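Local coordinates for pesticidial crystal protein CRY2AA (Bacillus thuringiensis serovar kurstaki, PDB 1I5P) that binds midgut epithelial cells of dipteran and lepidopteran larvae and promotes their colloid-osmotic lysis, acting as an insecticidal crystal toxin, at residues L174-A178 against Y247-V252; T482-L486 against Y534-G538. All blocks are in the same frame, centred on the assembly; numbering follows the deposited sequence.

Contact 1: L174-A178 against Y247-V252; sequences LPLFA and YMFLNV
Val252 pushes its CG2 methyl into the angle between Leu174 and Pro175, reaching 3.7 Å from CG of Leu174. The two side chains cross at about a right angle, and both branches of the valine meet the leucine. The chi1 of 179° sets CG1 anti to the backbone N and CG2 anti to the carbonyl carbon, a spread that brings both methyls to the leucine. One turn later Ala178, whose small side chain suits a close approach, sets its CB 3.6 Å from the backbone O of Asn251. Pro175 lies against the side chain of Asn251, its CB 3.7 Å from OD1, while its CG comes to the edge of the Tyr247 ring. The sulfur of Met248 only skirts Leu174, with SD 4.5 Å from CD2.

These residues belong to helices 170-193 and 238-259 of the helical bundle that forms the N-terminal domain of the delta endotoxins. Their local axes run 9.0 Å apart at 25°, nearly parallel. Proline has no N-H to give to the preceding turn, and helix 170-193 is kinked here; the chain on the other side widens into a pi-type turn at 249-252.

A water joins the two backbones, lying 2.7 Å from O of Asn251 and 3.1 Å from O of Pro175. The Asn251 amide is turned back on its own helix: ND2 donates to O of Tyr247 at 3.0 Å, and the backbone N of Asn251 reaches that oxygen from the opposite face of its carbonyl plane. The same ND2 sits above one face of the Tyr247 ring, toward its rim. Farther out, Tyr247 stacks on Phe100 and hydrogen-bonds through OH to Thr97 of helix 88-101, whose Ile93 and Thr97 also touch Pro175.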
ATOM      1  N   LEU A 174       8.360 -17.048   0.563  1.00 12.75           N
ATOM      2  CA  LEU A 174       8.571 -15.608   0.711  1.00 11.67           C
ATOM      3  C   LEU A 174       7.843 -14.982   1.918  1.00 10.14           C
ATOM      4  O   LEU A 174       8.438 -14.187   2.649  1.00  9.95           O
ATOM      5  CB  LEU A 174       8.204 -14.878  -0.582  1.00  7.52           C
ATOM      6  CG  LEU A 174       8.835 -13.489  -0.763  1.00 12.30           C
ATOM      7  CD1 LEU A 174      10.364 -13.579  -0.650  1.00 11.29           C
ATOM      8  CD2 LEU A 174       8.435 -12.908  -2.114  1.00 10.42           C
ATOM      9  N   PRO A 175       6.563 -15.328   2.146  1.00  7.93           N
ATOM     10  CA  PRO A 175       5.857 -14.749   3.293  1.00 12.21           C
ATOM     11  C   PRO A 175       6.583 -15.101   4.588  1.00 12.82           C
ATOM     12  O   PRO A 175       6.795 -14.249   5.438  1.00 13.92           O
ATOM     13  CB  PRO A 175       4.467 -15.378   3.196  1.00  9.70           C
ATOM     14  CG  PRO A 175       4.287 -15.511   1.721  1.00 11.23           C
ATOM     15  CD  PRO A 175       5.628 -16.092   1.303  1.00  9.01           C
ATOM     16  N   LEU A 176       6.984 -16.358   4.724  1.00 13.85           N
ATOM     17  CA  LEU A 176       7.697 -16.789   5.926  1.00 13.77           C
ATOM     18  C   LEU A 176       9.037 -16.073   6.037  1.00 14.36           C
ATOM     19  O   LEU A 176       9.412 -15.608   7.111  1.00 15.73           O
ATOM     20  CB  LEU A 176       7.924 -18.304   5.905  1.00 12.10           C
ATOM     21  CG  LEU A 176       6.719 -19.236   6.076  1.00 13.73           C
ATOM     22  CD1 LEU A 176       7.221 -20.662   6.297  1.00 11.63           C
ATOM     23  CD2 LEU A 176       5.872 -18.799   7.269  1.00 14.03           C
ATOM     24  N   PHE A 177       9.761 -15.981   4.927  1.00 13.51           N
ATOM     25  CA  PHE A 177      11.050 -15.307   4.955  1.00 13.31           C
ATOM     26  C   PHE A 177      10.877 -13.850   5.374  1.00 11.53           C
ATOM     27  O   PHE A 177      11.682 -13.310   6.131  1.00 13.19           O
ATOM     28  CB  PHE A 177      11.741 -15.369   3.588  1.00 11.56           C
ATOM     29  CG  PHE A 177      12.990 -14.531   3.517  1.00 13.44           C
ATOM     30  CD1 PHE A 177      14.173 -14.972   4.102  1.00 13.48           C
ATOM     31  CD2 PHE A 177      12.954 -13.257   2.956  1.00 14.88           C
ATOM     32  CE1 PHE A 177      15.300 -14.157   4.135  1.00 14.43           C
ATOM     33  CE2 PHE A 177      14.074 -12.433   2.984  1.00 14.49           C
ATOM     34  CZ  PHE A 177      15.251 -12.885   3.577  1.00 13.51           C
ATOM     35  N   ALA A 178       9.820 -13.214   4.883  1.00 11.55           N
ATOM     36  CA  ALA A 178       9.553 -11.822   5.226  1.00 12.06           C
ATOM     37  C   ALA A 178       9.360 -11.689   6.730  1.00 11.98           C
ATOM     38  O   ALA A 178       9.897 -10.773   7.350  1.00 12.77           O
ATOM     39  CB  ALA A 178       8.316 -11.329   4.499  1.00 12.32           C
ATOM     40  N   TYR A 247      -1.894 -10.334  -2.220  1.00 11.56           N
ATOM     41  CA  TYR A 247      -1.405 -11.366  -1.324  1.00 11.52           C
ATOM     42  C   TYR A 247       0.055 -11.109  -0.947  1.00 11.24           C
ATOM     43  O   TYR A 247       0.410 -11.117   0.232  1.00 12.27           O
ATOM     44  CB  TYR A 247      -1.535 -12.751  -1.970  1.00  9.79           C
ATOM     45  CG  TYR A 247      -1.334 -13.872  -0.979  1.00 11.14           C
ATOM     46  CD1 TYR A 247      -2.425 -14.496  -0.363  1.00 11.85           C
ATOM     47  CD2 TYR A 247      -0.051 -14.263  -0.597  1.00 11.63           C
ATOM     48  CE1 TYR A 247      -2.237 -15.477   0.614  1.00 10.93           C
ATOM     49  CE2 TYR A 247       0.147 -15.237   0.378  1.00 13.16           C
ATOM     50  CZ  TYR A 247      -0.948 -15.836   0.979  1.00 14.30           C
ATOM     51  OH  TYR A 247      -0.743 -16.773   1.972  1.00 19.28           O
ATOM     52  N   MET A 248       0.901 -10.873  -1.946  1.00 10.60           N
ATOM     53  CA  MET A 248       2.322 -10.617  -1.699  1.00 11.23           C
ATOM     54  C   MET A 248       2.599  -9.260  -1.050  1.00 11.60           C
ATOM     55  O   MET A 248       3.537  -9.119  -0.264  1.00 11.39           O
ATOM     56  CB  MET A 248       3.112 -10.742  -3.004  1.00  8.33           C
ATOM     57  CG  MET A 248       3.202 -12.175  -3.542  1.00 16.18           C
ATOM     58  SD  MET A 248       4.005 -13.310  -2.372  1.00 16.10           S
ATOM     59  CE  MET A 248       3.250 -14.899  -2.825  1.00 18.47           C
ATOM     60  N   PHE A 249       1.789  -8.257  -1.362  1.00 11.41           N
ATOM     61  CA  PHE A 249       2.011  -6.951  -0.756  1.00 14.43           C
ATOM     62  C   PHE A 249       1.665  -6.979   0.735  1.00 14.63           C
ATOM     63  O   PHE A 249       2.331  -6.339   1.544  1.00 17.17           O
ATOM     64  CB  PHE A 249       1.207  -5.878  -1.490  1.00 14.07           C
ATOM     65  CG  PHE A 249       2.014  -5.133  -2.518  1.00 15.15           C
ATOM     66  CD1 PHE A 249       2.451  -5.770  -3.677  1.00 15.09           C
ATOM     67  CD2 PHE A 249       2.392  -3.810  -2.299  1.00 17.00           C
ATOM     68  CE1 PHE A 249       3.249  -5.107  -4.602  1.00 15.46           C
ATOM     69  CE2 PHE A 249       3.193  -3.131  -3.219  1.00 17.16           C
ATOM     70  CZ  PHE A 249       3.625  -3.782  -4.375  1.00 18.26           C
ATOM     71  N   LEU A 250       0.639  -7.738   1.103  1.00 13.45           N
ATOM     72  CA  LEU A 250       0.245  -7.834   2.506  1.00 14.49           C
ATOM     73  C   LEU A 250       1.162  -8.759   3.302  1.00 15.31           C
ATOM     74  O   LEU A 250       1.445  -8.505   4.474  1.00 13.50           O
ATOM     75  CB  LEU A 250      -1.195  -8.336   2.617  1.00 13.57           C
ATOM     76  CG  LEU A 250      -2.294  -7.317   2.298  1.00 11.96           C
ATOM     77  CD1 LEU A 250      -3.650  -8.004   2.311  1.00  9.54           C
ATOM     78  CD2 LEU A 250      -2.252  -6.192   3.322  1.00 11.70           C
ATOM     79  N   ASN A 251       1.627  -9.823   2.649  1.00 14.00           N
ATOM     80  CA  ASN A 251       2.496 -10.818   3.269  1.00 12.32           C
ATOM     81  C   ASN A 251       3.976 -10.493   3.193  1.00 11.85           C
ATOM     82  O   ASN A 251       4.766 -10.994   3.995  1.00 12.57           O
ATOM     83  CB  ASN A 251       2.294 -12.182   2.601  1.00 10.89           C
ATOM     84  CG  ASN A 251       1.188 -12.980   3.229  1.00 11.26           C
ATOM     85  OD1 ASN A 251       1.380 -13.611   4.269  1.00 13.50           O
ATOM     86  ND2 ASN A 251       0.014 -12.956   2.607  1.00 11.00           N
ATOM     87  N   VAL A 252       4.354  -9.666   2.225  1.00 11.06           N
ATOM     88  CA  VAL A 252       5.759  -9.358   2.033  1.00 11.74           C
ATOM     89  C   VAL A 252       6.187  -7.902   1.882  1.00 12.00           C
ATOM     90  O   VAL A 252       7.044  -7.428   2.620  1.00 11.35           O
ATOM     91  CB  VAL A 252       6.303 -10.134   0.801  1.00 10.34           C
ATOM     92  CG1 VAL A 252       7.780  -9.808   0.580  1.00  6.95           C
ATOM     93  CG2 VAL A 252       6.101 -11.637   0.999  1.00  6.97           C
TER
HETATM   94  O   HOH W   1       4.091 -12.827   5.902  1.00 14.09           O

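Contact 2: T482-L486 against Y534-G538; sequences TMIHL and YTLRG
The N and the O of His485 both bond to strand 530-537: N donates to O of Thr535 at 2.9 Å, and O accepts from N of Arg537, a hydrogen bond whose modelled length of 2.5 Å is unusually short and doubtful in detail. Two weaker CA-H...O contacts accompany these bonds, Ile484 CA facing O of Thr535 and Leu536 CA facing O of His485. The imidazole points its CD2 edge at O of Thr535, at 3.4 Å; chi1 of -59° holds the ring beside its own backbone N. A histidine suits this place because both ring nitrogens find partners, ND1 with Lys471 and NE2 with O of His500. On the other face, beta-branched Ile484 and Thr535 fill the space between the strands, CG1 of the isoleucine 4.3 Å from CG2 of the threonine.

Packing slackens at one end, where the strands diverge before the paired residues and a water spans them, donating to O of Met483 and accepting from N of Thr535 at 3.0 Å. At the far end Leu486 and Arg537 are partly exposed but still in contact: CD1 of the leucine lies 3.7 Å from CB of the arginine, which offers its aliphatic stem here while NH1 goes on to Asn602.

Strands 483-486 and 530-537 run parallel, twisted by 44°, with Tyr475 of strand 474-477 touching Ile484, Leu486 and Arg537. The parallel pair is an exception in a mainly antiparallel sheet of the C-terminal jelly-roll domain, the lectin-like beta sandwich of this toxin.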
ATOM      1  N   THR A 482      -7.754  18.757  -4.653  1.00 11.30           N
ATOM      2  CA  THR A 482      -6.773  17.794  -4.170  1.00 12.34           C
ATOM      3  C   THR A 482      -6.624  17.754  -2.657  1.00 12.95           C
ATOM      4  O   THR A 482      -7.146  18.605  -1.933  1.00 13.19           O
ATOM      5  CB  THR A 482      -5.387  18.045  -4.786  1.00 10.54           C
ATOM      6  OG1 THR A 482      -4.911  19.337  -4.382  1.00 10.53           O
ATOM      7  CG2 THR A 482      -5.468  17.982  -6.309  1.00 10.37           C
ATOM      8  N   MET A 483      -5.878  16.757  -2.200  1.00 12.46           N
ATOM      9  CA  MET A 483      -5.629  16.530  -0.788  1.00 13.88           C
ATOM     10  C   MET A 483      -4.707  17.518  -0.102  1.00 13.48           C
ATOM     11  O   MET A 483      -3.654  17.885  -0.627  1.00 14.83           O
ATOM     12  CB  MET A 483      -5.008  15.152  -0.569  1.00 13.25           C
ATOM     13  CG  MET A 483      -5.849  13.960  -0.930  1.00 15.73           C
ATOM     14  SD  MET A 483      -4.846  12.466  -0.776  1.00 16.51           S
ATOM     15  CE  MET A 483      -5.950  11.264  -1.532  1.00 13.89           C
ATOM     16  N   ILE A 484      -5.108  17.938   1.088  1.00 12.38           N
ATOM     17  CA  ILE A 484      -4.267  18.792   1.911  1.00 14.59           C
ATOM     18  C   ILE A 484      -3.886  17.815   3.025  1.00 14.47           C
ATOM     19  O   ILE A 484      -4.754  17.279   3.720  1.00 13.34           O
ATOM     20  CB  ILE A 484      -5.023  20.004   2.495  1.00 14.75           C
ATOM     21  CG1 ILE A 484      -5.352  20.997   1.367  1.00 11.42           C
ATOM     22  CG2 ILE A 484      -4.165  20.670   3.579  1.00 11.38           C
ATOM     23  CD1 ILE A 484      -6.076  22.267   1.823  1.00 13.82           C
ATOM     24  N   HIS A 485      -2.592  17.558   3.162  1.00 12.64           N
ATOM     25  CA  HIS A 485      -2.093  16.623   4.160  1.00 15.28           C
ATOM     26  C   HIS A 485      -2.088  17.178   5.571  1.00 15.70           C
ATOM     27  O   HIS A 485      -1.621  18.289   5.809  1.00 16.80           O
ATOM     28  CB  HIS A 485      -0.690  16.181   3.764  1.00 13.46           C
ATOM     29  CG  HIS A 485      -0.644  15.529   2.421  1.00 11.38           C
ATOM     30  ND1 HIS A 485      -0.912  14.190   2.242  1.00 13.03           N
ATOM     31  CD2 HIS A 485      -0.470  16.049   1.184  1.00 10.33           C
ATOM     32  CE1 HIS A 485      -0.907  13.913   0.951  1.00 13.11           C
ATOM     33  NE2 HIS A 485      -0.642  15.024   0.287  1.00 10.95           N
ATOM     34  N   LEU A 486      -2.606  16.395   6.510  1.00 15.24           N
ATOM     35  CA  LEU A 486      -2.655  16.822   7.903  1.00 13.08           C
ATOM     36  C   LEU A 486      -1.459  16.312   8.704  1.00 13.41           C
ATOM     37  O   LEU A 486      -1.261  15.100   8.847  1.00 12.57           O
ATOM     38  CB  LEU A 486      -3.959  16.346   8.558  1.00 13.62           C
ATOM     39  CG  LEU A 486      -4.197  16.752  10.018  1.00 15.44           C
ATOM     40  CD1 LEU A 486      -4.164  18.274  10.138  1.00 15.32           C
ATOM     41  CD2 LEU A 486      -5.545  16.210  10.503  1.00 12.71           C
ATOM     42  N   TYR A 534       3.011  20.373  -3.162  1.00 15.03           N
ATOM     43  CA  TYR A 534       2.284  19.641  -2.136  1.00 13.53           C
ATOM     44  C   TYR A 534       1.828  20.633  -1.076  1.00 14.41           C
ATOM     45  O   TYR A 534       2.504  21.629  -0.812  1.00 11.32           O
ATOM     46  CB  TYR A 534       3.176  18.574  -1.503  1.00 15.39           C
ATOM     47  CG  TYR A 534       3.706  17.587  -2.511  1.00 14.64           C
ATOM     48  CD1 TYR A 534       4.820  17.887  -3.286  1.00 12.52           C
ATOM     49  CD2 TYR A 534       3.049  16.382  -2.740  1.00 15.29           C
ATOM     50  CE1 TYR A 534       5.267  17.016  -4.276  1.00 15.00           C
ATOM     51  CE2 TYR A 534       3.488  15.502  -3.727  1.00 16.86           C
ATOM     52  CZ  TYR A 534       4.593  15.829  -4.491  1.00 13.43           C
ATOM     53  OH  TYR A 534       5.000  14.984  -5.493  1.00 14.78           O
ATOM     54  N   THR A 535       0.673  20.364  -0.480  1.00 14.11           N
ATOM     55  CA  THR A 535       0.133  21.241   0.548  1.00 14.19           C
ATOM     56  C   THR A 535      -0.188  20.455   1.810  1.00 13.74           C
ATOM     57  O   THR A 535      -0.820  19.394   1.758  1.00 11.04           O
ATOM     58  CB  THR A 535      -1.137  21.954   0.058  1.00 13.06           C
ATOM     59  OG1 THR A 535      -0.860  22.604  -1.184  1.00 12.87           O
ATOM     60  CG2 THR A 535      -1.591  23.003   1.079  1.00 15.05           C
ATOM     61  N   LEU A 536       0.242  20.989   2.945  1.00 13.07           N
ATOM     62  CA  LEU A 536       0.017  20.324   4.215  1.00 13.07           C
ATOM     63  C   LEU A 536      -0.468  21.296   5.287  1.00 14.48           C
ATOM     64  O   LEU A 536      -0.193  22.500   5.229  1.00 11.80           O
ATOM     65  CB  LEU A 536       1.316  19.650   4.666  1.00 14.06           C
ATOM     66  CG  LEU A 536       2.465  20.582   5.050  1.00 16.92           C
ATOM     67  CD1 LEU A 536       2.443  20.782   6.555  1.00 15.47           C
ATOM     68  CD2 LEU A 536       3.804  19.994   4.630  1.00 15.41           C
ATOM     69  N   ARG A 537      -1.187  20.756   6.269  1.00 14.25           N
ATOM     70  CA  ARG A 537      -1.713  21.539   7.377  1.00 14.18           C
ATOM     71  C   ARG A 537      -0.698  21.412   8.513  1.00 14.80           C
ATOM     72  O   ARG A 537      -0.591  20.353   9.136  1.00 15.21           O
ATOM     73  CB  ARG A 537      -3.069  20.974   7.813  1.00 16.02           C
ATOM     74  CG  ARG A 537      -3.796  21.808   8.854  1.00 18.15           C
ATOM     75  CD  ARG A 537      -4.250  23.124   8.261  1.00 20.36           C
ATOM     76  NE  ARG A 537      -4.997  23.933   9.215  1.00 23.28           N
ATOM     77  CZ  ARG A 537      -5.583  25.086   8.911  1.00 23.26           C
ATOM     78  NH1 ARG A 537      -5.510  25.562   7.674  1.00 21.41           N
ATOM     79  NH2 ARG A 537      -6.233  25.764   9.843  1.00 24.43           N
ATOM     80  N   GLY A 538       0.045  22.486   8.773  1.00 12.10           N
ATOM     81  CA  GLY A 538       1.060  22.454   9.812  1.00 13.60           C
ATOM     82  C   GLY A 538       0.583  22.307  11.246  1.00 15.34           C
ATOM     83  O   GLY A 538      -0.591  22.525  11.563  1.00 17.49           O
TER
HETATM   84  O   HOH W   2      -0.692  17.817  -1.410  1.00 12.81           O

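In the fold
Contact 1 and contact 2 lie in different domains of one chain, in the helical bundle and the beta sandwich, on opposite sides of the chain's centre. Their centres are 32 Å apart and their nearest atoms about 17 Å, so neither touches the other. In sequence they follow in series: the bundle contact is complete before the strand contact begins, and the middle domain, a beta prism, is threaded between them. They also differ in kind, side-chain packing between helices in contact 1 and strand pairing in contact 2.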